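MRNA interferase toxin YafQ (Escherichia coli, PDB 4MMG) cleaves mRNA in a sequence-specific, ribosome-dependent way at lysine codons, inhibiting translation elongation as the toxin of a type II toxin-antitoxin pair. Local coordinates at residues H26-M29 and N30-K33; A65-E68 and P69-L73. The protein carries 1 engineered substitution. All blocks are in the same frame, centred on the assembly; numbering follows the deposited sequence.

Interaction 1. Residues H26-M29 and N30-K33; sequences HKDM and NKLK
The N-terminus of helix 29-40 is closed by D28, its N-cap residue, which meets N30 and K31 through both its carboxylate and its carbonyl. With CG anti to the backbone N (chi1 -176°), the carboxylate is set beside the start of the helix, where OD1 accepts a weak capping bond from N30 N at 3.2 Å, bent to 126° at the hydrogen. The backbone does more: D28 O takes K31 N at 3.0 Å, and M29 O receives K33 N at 2.9 Å in a much straighter bond of 167°, the first full helical step here. The other carboxylate oxygen, D28 OD2, lies across the extended K31 chain, 3.6 Å from K31 CG. On the inner side, M29 and L32 run side by side, and M29 CE, folded over by bends at chi2 and chi3, lies 4.2 Å from L32 CD2. M29 also packs on V19 and A22 of helix 13-24. The capping carboxylate thus probably stabilises the partly positive start of the helix dipole; K31 NZ, 4.8 Å from D28 OD2, could add at most a long-range attraction to the carboxylate, and it also makes a long, weak ion pair with E68.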
ATOM      1  N   HIS A  26      -0.981 -13.902 -10.448  1.00 12.34           N
ATOM      2  CA  HIS A  26      -0.439 -14.946  -9.578  1.00 11.72           C
ATOM      3  C   HIS A  26       0.538 -14.431  -8.534  1.00 11.51           C
ATOM      4  O   HIS A  26       1.433 -15.152  -8.098  1.00 12.59           O
ATOM      5  CB  HIS A  26       0.169 -16.094 -10.399  1.00 11.60           C
ATOM      6  CG  HIS A  26      -0.737 -16.595 -11.478  1.00 13.18           C
ATOM      7  ND1 HIS A  26      -2.031 -17.000 -11.232  1.00 17.56           N
ATOM      8  CD2 HIS A  26      -0.545 -16.734 -12.812  1.00 14.78           C
ATOM      9  CE1 HIS A  26      -2.595 -17.379 -12.366  1.00 17.33           C
ATOM     10  NE2 HIS A  26      -1.716 -17.221 -13.340  1.00 16.52           N
ATOM     11  N   LYS A  27       0.351 -13.185  -8.105  1.00 10.75           N
ATOM     12  CA  LYS A  27       1.140 -12.686  -6.983  1.00 10.08           C
ATOM     13  C   LYS A  27       0.755 -13.415  -5.691  1.00 12.02           C
ATOM     14  O   LYS A  27      -0.376 -13.903  -5.546  1.00 11.65           O
ATOM     15  CB  LYS A  27       0.957 -11.173  -6.806  1.00 10.61           C
ATOM     16  CG  LYS A  27       1.294 -10.335  -8.041  1.00 11.09           C
ATOM     17  CD  LYS A  27       2.728 -10.554  -8.520  1.00 10.23           C
ATOM     18  CE  LYS A  27       3.716 -10.152  -7.456  1.00 11.07           C
ATOM     19  NZ  LYS A  27       5.119 -10.199  -7.962  1.00 18.31           N
ATOM     20  N   ASP A  28       1.697 -13.483  -4.759  1.00 11.43           N
ATOM     21  CA  ASP A  28       1.440 -14.087  -3.452  1.00 11.26           C
ATOM     22  C   ASP A  28       0.637 -13.118  -2.589  1.00 11.21           C
ATOM     23  O   ASP A  28       1.199 -12.249  -1.910  1.00 11.46           O
ATOM     24  CB  ASP A  28       2.765 -14.430  -2.775  1.00 10.23           C
ATOM     25  CG  ASP A  28       2.584 -15.141  -1.453  1.00 16.37           C
ATOM     26  OD1 ASP A  28       1.441 -15.230  -0.959  1.00 14.81           O
ATOM     27  OD2 ASP A  28       3.606 -15.609  -0.901  1.00 17.19           O
ATOM     28  N   MET A  29      -0.682 -13.279  -2.600  1.00 12.27           N
ATOM     29  CA  MET A  29      -1.557 -12.293  -1.981  1.00 10.02           C
ATOM     30  C   MET A  29      -1.402 -12.247  -0.467  1.00 11.43           C
ATOM     31  O   MET A  29      -1.650 -11.210   0.161  1.00 11.39           O
ATOM     32  CB  MET A  29      -3.014 -12.527  -2.394  1.00 12.40           C
ATOM     33  CG  MET A  29      -3.228 -12.512  -3.905  1.00 12.00           C
ATOM     34  SD  MET A  29      -2.618 -11.022  -4.708  1.00 12.39           S
ATOM     35  CE  MET A  29      -3.748  -9.789  -4.055  1.00 14.80           C
ATOM     36  N   ASN A  30      -0.964 -13.355   0.121  1.00 11.50           N
ATOM     37  CA  ASN A  30      -0.706 -13.359   1.553  1.00 11.13           C
ATOM     38  C   ASN A  30       0.333 -12.315   1.972  1.00 11.52           C
ATOM     39  O   ASN A  30       0.240 -11.760   3.064  1.00 11.86           O
ATOM     40  CB  ASN A  30      -0.302 -14.756   2.044  1.00 13.36           C
ATOM     41  CG  ASN A  30      -1.489 -15.700   2.167  1.00 21.40           C
ATOM     42  OD1 ASN A  30      -2.637 -15.270   2.227  1.00 22.95           O
ATOM     43  ND2 ASN A  30      -1.208 -16.997   2.215  1.00 28.42           N
ATOM     44  N   LYS A  31       1.296 -12.017   1.101  1.00 10.18           N
ATOM     45  CA  LYS A  31       2.306 -11.013   1.437  1.00 10.13           C
ATOM     46  C   LYS A  31       1.694  -9.618   1.522  1.00 10.71           C
ATOM     47  O   LYS A  31       2.033  -8.823   2.399  1.00 10.53           O
ATOM     48  CB  LYS A  31       3.448 -11.025   0.419  1.00 11.25           C
ATOM     49  CG  LYS A  31       4.276 -12.305   0.413  1.00 12.87           C
ATOM     50  CD  LYS A  31       5.503 -12.124  -0.472  1.00 18.09           C
ATOM     51  CE  LYS A  31       6.421 -13.330  -0.432  1.00 26.64           C
ATOM     52  NZ  LYS A  31       7.691 -13.045  -1.165  1.00 28.61           N
ATOM     53  N   LEU A  32       0.776  -9.317   0.610  1.00  9.11           N
ATOM     54  CA  LEU A  32       0.118  -8.021   0.637  1.00  9.76           C
ATOM     55  C   LEU A  32      -0.823  -7.942   1.836  1.00 11.82           C
ATOM     56  O   LEU A  32      -0.888  -6.919   2.525  1.00 10.38           O
ATOM     57  CB  LEU A  32      -0.658  -7.792  -0.659  1.00  9.42           C
ATOM     58  CG  LEU A  32      -1.499  -6.516  -0.696  1.00 10.43           C
ATOM     59  CD1 LEU A  32      -0.608  -5.292  -0.601  1.00 11.85           C
ATOM     60  CD2 LEU A  32      -2.370  -6.475  -1.942  1.00 11.62           C
ATOM     61  N   LYS A  33      -1.546  -9.030   2.091  1.00 10.78           N
ATOM     62  CA  LYS A  33      -2.468  -9.073   3.222  1.00 10.96           C
ATOM     63  C   LYS A  33      -1.738  -8.853   4.551  1.00 10.04           C
ATOM     64  O   LYS A  33      -2.239  -8.135   5.420  1.00 12.02           O
ATOM     65  CB  LYS A  33      -3.247 -10.390   3.231  1.00 12.81           C
ATOM     66  CG  LYS A  33      -4.240 -10.491   2.068  1.00 19.62           C
ATOM     67  CD  LYS A  33      -4.855 -11.876   1.956  1.00 25.94           C
ATOM     68  CE  LYS A  33      -5.766 -11.946   0.740  1.00 32.77           C
ATOM     69  NZ  LYS A  33      -6.341 -13.301   0.527  1.00 41.05           N
TER

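Interaction 2. Residues A65-E68 and P69-L73; sequences AHVE and PDWIL
W71 O is gripped by two backbone donors, V67 N at 2.7 Å and E68 N at 3.2 Å, so that two successive residues face one: a classic beta bulge in the hairpin of strands 63-66 and 71-77. The two bonds differ in shape. E68 N is the straighter, at 168°, and sits on a lone pair in the carbonyl plane, whereas V67 N is bent to 131°. W71 N returns to E68 O at 3.1 Å, and beyond the bulge A65 and L73 form an antiparallel hydrogen-bonded pair, L73 N reaching A65 O at 2.8 Å. The W71 indole receives V67 CG1 over one face, offset toward the rim and 3.6 Å from CE3. E68 comes instead to the ring edge, with CD 3.5 Å from CE3 and the carboxylate plane turned 85° from the indole; its OE1 is salt-bridged to K27. H66 and I72 sit side by side on the other face of the sheet, where a water joins H66 NE2 to P69 O. V67, W71 and L73 pack against helix 29-40 through K31, L32 and L35, while I72 pairs by backbone bonds with G88 of strand 81-88 and D70 OD1 accepts from Q90 N, an engineered residue at the position inferred to hold the proton donor.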
ATOM      1  N   ALA A  65       5.446   1.372   0.338  1.00  8.44           N
ATOM      2  CA  ALA A  65       6.072   0.202   0.962  1.00  9.38           C
ATOM      3  C   ALA A  65       6.269  -0.886  -0.083  1.00 10.67           C
ATOM      4  O   ALA A  65       5.407  -1.087  -0.942  1.00 10.44           O
ATOM      5  CB  ALA A  65       5.222  -0.322   2.114  1.00  9.94           C
ATOM      6  N   HIS A  66       7.395  -1.590  -0.020  1.00  9.31           N
ATOM      7  CA  HIS A  66       7.656  -2.667  -0.967  1.00  9.71           C
ATOM      8  C   HIS A  66       7.176  -3.998  -0.409  1.00  9.51           C
ATOM      9  O   HIS A  66       7.682  -4.459   0.620  1.00 10.65           O
ATOM     10  CB  HIS A  66       9.152  -2.764  -1.278  1.00 10.28           C
ATOM     11  CG  HIS A  66       9.617  -1.845  -2.364  1.00 10.50           C
ATOM     12  ND1 HIS A  66       9.717  -0.478  -2.197  1.00 12.21           N
ATOM     13  CD2 HIS A  66      10.035  -2.101  -3.628  1.00 13.75           C
ATOM     14  CE1 HIS A  66      10.180   0.064  -3.309  1.00 16.63           C
ATOM     15  NE2 HIS A  66      10.374  -0.896  -4.195  1.00 17.34           N
ATOM     16  N   VAL A  67       6.187  -4.603  -1.061  1.00  8.86           N
ATOM     17  CA  VAL A  67       5.798  -5.972  -0.732  1.00  8.76           C
ATOM     18  C   VAL A  67       6.891  -6.927  -1.229  1.00 11.02           C
ATOM     19  O   VAL A  67       7.235  -7.903  -0.560  1.00 12.02           O
ATOM     20  CB  VAL A  67       4.428  -6.328  -1.358  1.00  9.45           C
ATOM     21  CG1 VAL A  67       3.959  -7.704  -0.867  1.00 11.01           C
ATOM     22  CG2 VAL A  67       3.399  -5.250  -1.037  1.00 12.23           C
ATOM     23  N   GLU A  68       7.416  -6.627  -2.413  1.00 10.06           N
ATOM     24  CA  GLU A  68       8.503  -7.377  -3.058  1.00 11.62           C
ATOM     25  C   GLU A  68       9.318  -6.342  -3.836  1.00 11.80           C
ATOM     26  O   GLU A  68       8.907  -5.189  -3.924  1.00 10.89           O
ATOM     27  CB  GLU A  68       7.924  -8.422  -4.015  1.00 11.53           C
ATOM     28  CG  GLU A  68       7.077  -9.470  -3.329  1.00 11.33           C
ATOM     29  CD  GLU A  68       6.403 -10.417  -4.298  1.00 12.70           C
ATOM     30  OE1 GLU A  68       6.527 -10.224  -5.534  1.00 11.94           O
ATOM     31  OE2 GLU A  68       5.745 -11.362  -3.810  1.00 12.04           O
ATOM     32  N   PRO A  69      10.478  -6.732  -4.405  1.00 12.16           N
ATOM     33  CA  PRO A  69      11.270  -5.688  -5.071  1.00 11.88           C
ATOM     34  C   PRO A  69      10.528  -4.923  -6.173  1.00 12.27           C
ATOM     35  O   PRO A  69      10.793  -3.734  -6.359  1.00 11.96           O
ATOM     36  CB  PRO A  69      12.443  -6.475  -5.656  1.00 12.43           C
ATOM     37  CG  PRO A  69      12.641  -7.577  -4.675  1.00 13.32           C
ATOM     38  CD  PRO A  69      11.240  -7.990  -4.280  1.00 13.74           C
ATOM     39  N   ASP A  70       9.614  -5.578  -6.881  1.00 10.74           N
ATOM     40  CA  ASP A  70       8.808  -4.873  -7.881  1.00  9.62           C
ATOM     41  C   ASP A  70       7.315  -5.046  -7.626  1.00  9.68           C
ATOM     42  O   ASP A  70       6.520  -5.175  -8.559  1.00 10.27           O
ATOM     43  CB  ASP A  70       9.179  -5.314  -9.304  1.00 11.12           C
ATOM     44  CG  ASP A  70       8.609  -4.390 -10.380  1.00 13.62           C
ATOM     45  OD1 ASP A  70       8.496  -3.163 -10.134  1.00 13.27           O
ATOM     46  OD2 ASP A  70       8.270  -4.890 -11.479  1.00 14.76           O
ATOM     47  N   TRP A  71       6.934  -5.029  -6.353  1.00  8.50           N
ATOM     48  CA  TRP A  71       5.525  -4.985  -5.984  1.00  9.92           C
ATOM     49  C   TRP A  71       5.390  -3.978  -4.861  1.00  8.73           C
ATOM     50  O   TRP A  71       5.863  -4.210  -3.744  1.00  8.18           O
ATOM     51  CB  TRP A  71       5.045  -6.356  -5.524  1.00  8.60           C
ATOM     52  CG  TRP A  71       3.565  -6.444  -5.227  1.00  8.83           C
ATOM     53  CD1 TRP A  71       2.615  -5.486  -5.447  1.00  9.86           C
ATOM     54  CD2 TRP A  71       2.875  -7.572  -4.672  1.00  7.80           C
ATOM     55  NE1 TRP A  71       1.370  -5.953  -5.065  1.00  9.70           N
ATOM     56  CE2 TRP A  71       1.507  -7.230  -4.586  1.00  9.00           C
ATOM     57  CE3 TRP A  71       3.280  -8.841  -4.242  1.00 10.92           C
ATOM     58  CZ2 TRP A  71       0.550  -8.108  -4.079  1.00 10.00           C
ATOM     59  CZ3 TRP A  71       2.325  -9.714  -3.734  1.00  9.69           C
ATOM     60  CH2 TRP A  71       0.976  -9.344  -3.661  1.00  9.19           C
ATOM     61  N   ILE A  72       4.754  -2.854  -5.181  1.00  8.79           N
ATOM     62  CA  ILE A  72       4.647  -1.694  -4.304  1.00  8.58           C
ATOM     63  C   ILE A  72       3.224  -1.546  -3.804  1.00  8.25           C
ATOM     64  O   ILE A  72       2.275  -1.826  -4.546  1.00  9.34           O
ATOM     65  CB  ILE A  72       4.950  -0.415  -5.100  1.00 11.90           C
ATOM     66  CG1 ILE A  72       6.275  -0.534  -5.828  1.00 22.22           C
ATOM     67  CG2 ILE A  72       4.924   0.825  -4.192  1.00 11.74           C
ATOM     68  CD1 ILE A  72       7.383  -0.526  -4.907  1.00 20.15           C
ATOM     69  N   LEU A  73       3.084  -1.090  -2.562  1.00  8.60           N
ATOM     70  CA  LEU A  73       1.817  -0.599  -2.034  1.00  7.73           C
ATOM     71  C   LEU A  73       1.943   0.901  -1.810  1.00  8.52           C
ATOM     72  O   LEU A  73       2.856   1.344  -1.104  1.00 10.29           O
ATOM     73  CB  LEU A  73       1.482  -1.279  -0.711  1.00  9.96           C
ATOM     74  CG  LEU A  73       0.302  -0.645   0.037  1.00  8.71           C
ATOM     75  CD1 LEU A  73      -0.988  -0.890  -0.712  1.00  9.99           C
ATOM     76  CD2 LEU A  73       0.184  -1.150   1.475  1.00 10.74           C
TER
HETATM   77  O   HOH W   1      11.105  -0.711  -6.987  1.00 23.47           O

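Interaction 1 comes first along the chain, and interaction 2 follows some thirty residues later, yet their centres lie only about 11 Å apart. The helix start at 26-33 sits on the bulged hairpin end at 65-73, and they touch directly: K27 NZ forms a salt bridge with E68 OE1 at 2.8 Å, and D28 O packs 3.3 Å from W71 CZ3. One lies at a helix start and the other where the chain leaving strand 63-66 turns a corner, with the W71 indole between them as part of the helix-sheet packing of this RelE-family toxin. Because D70 in the turn bonds to Q90, the second contact also connects this packing to that engineered residue, at the position inferred to supply the proton donor.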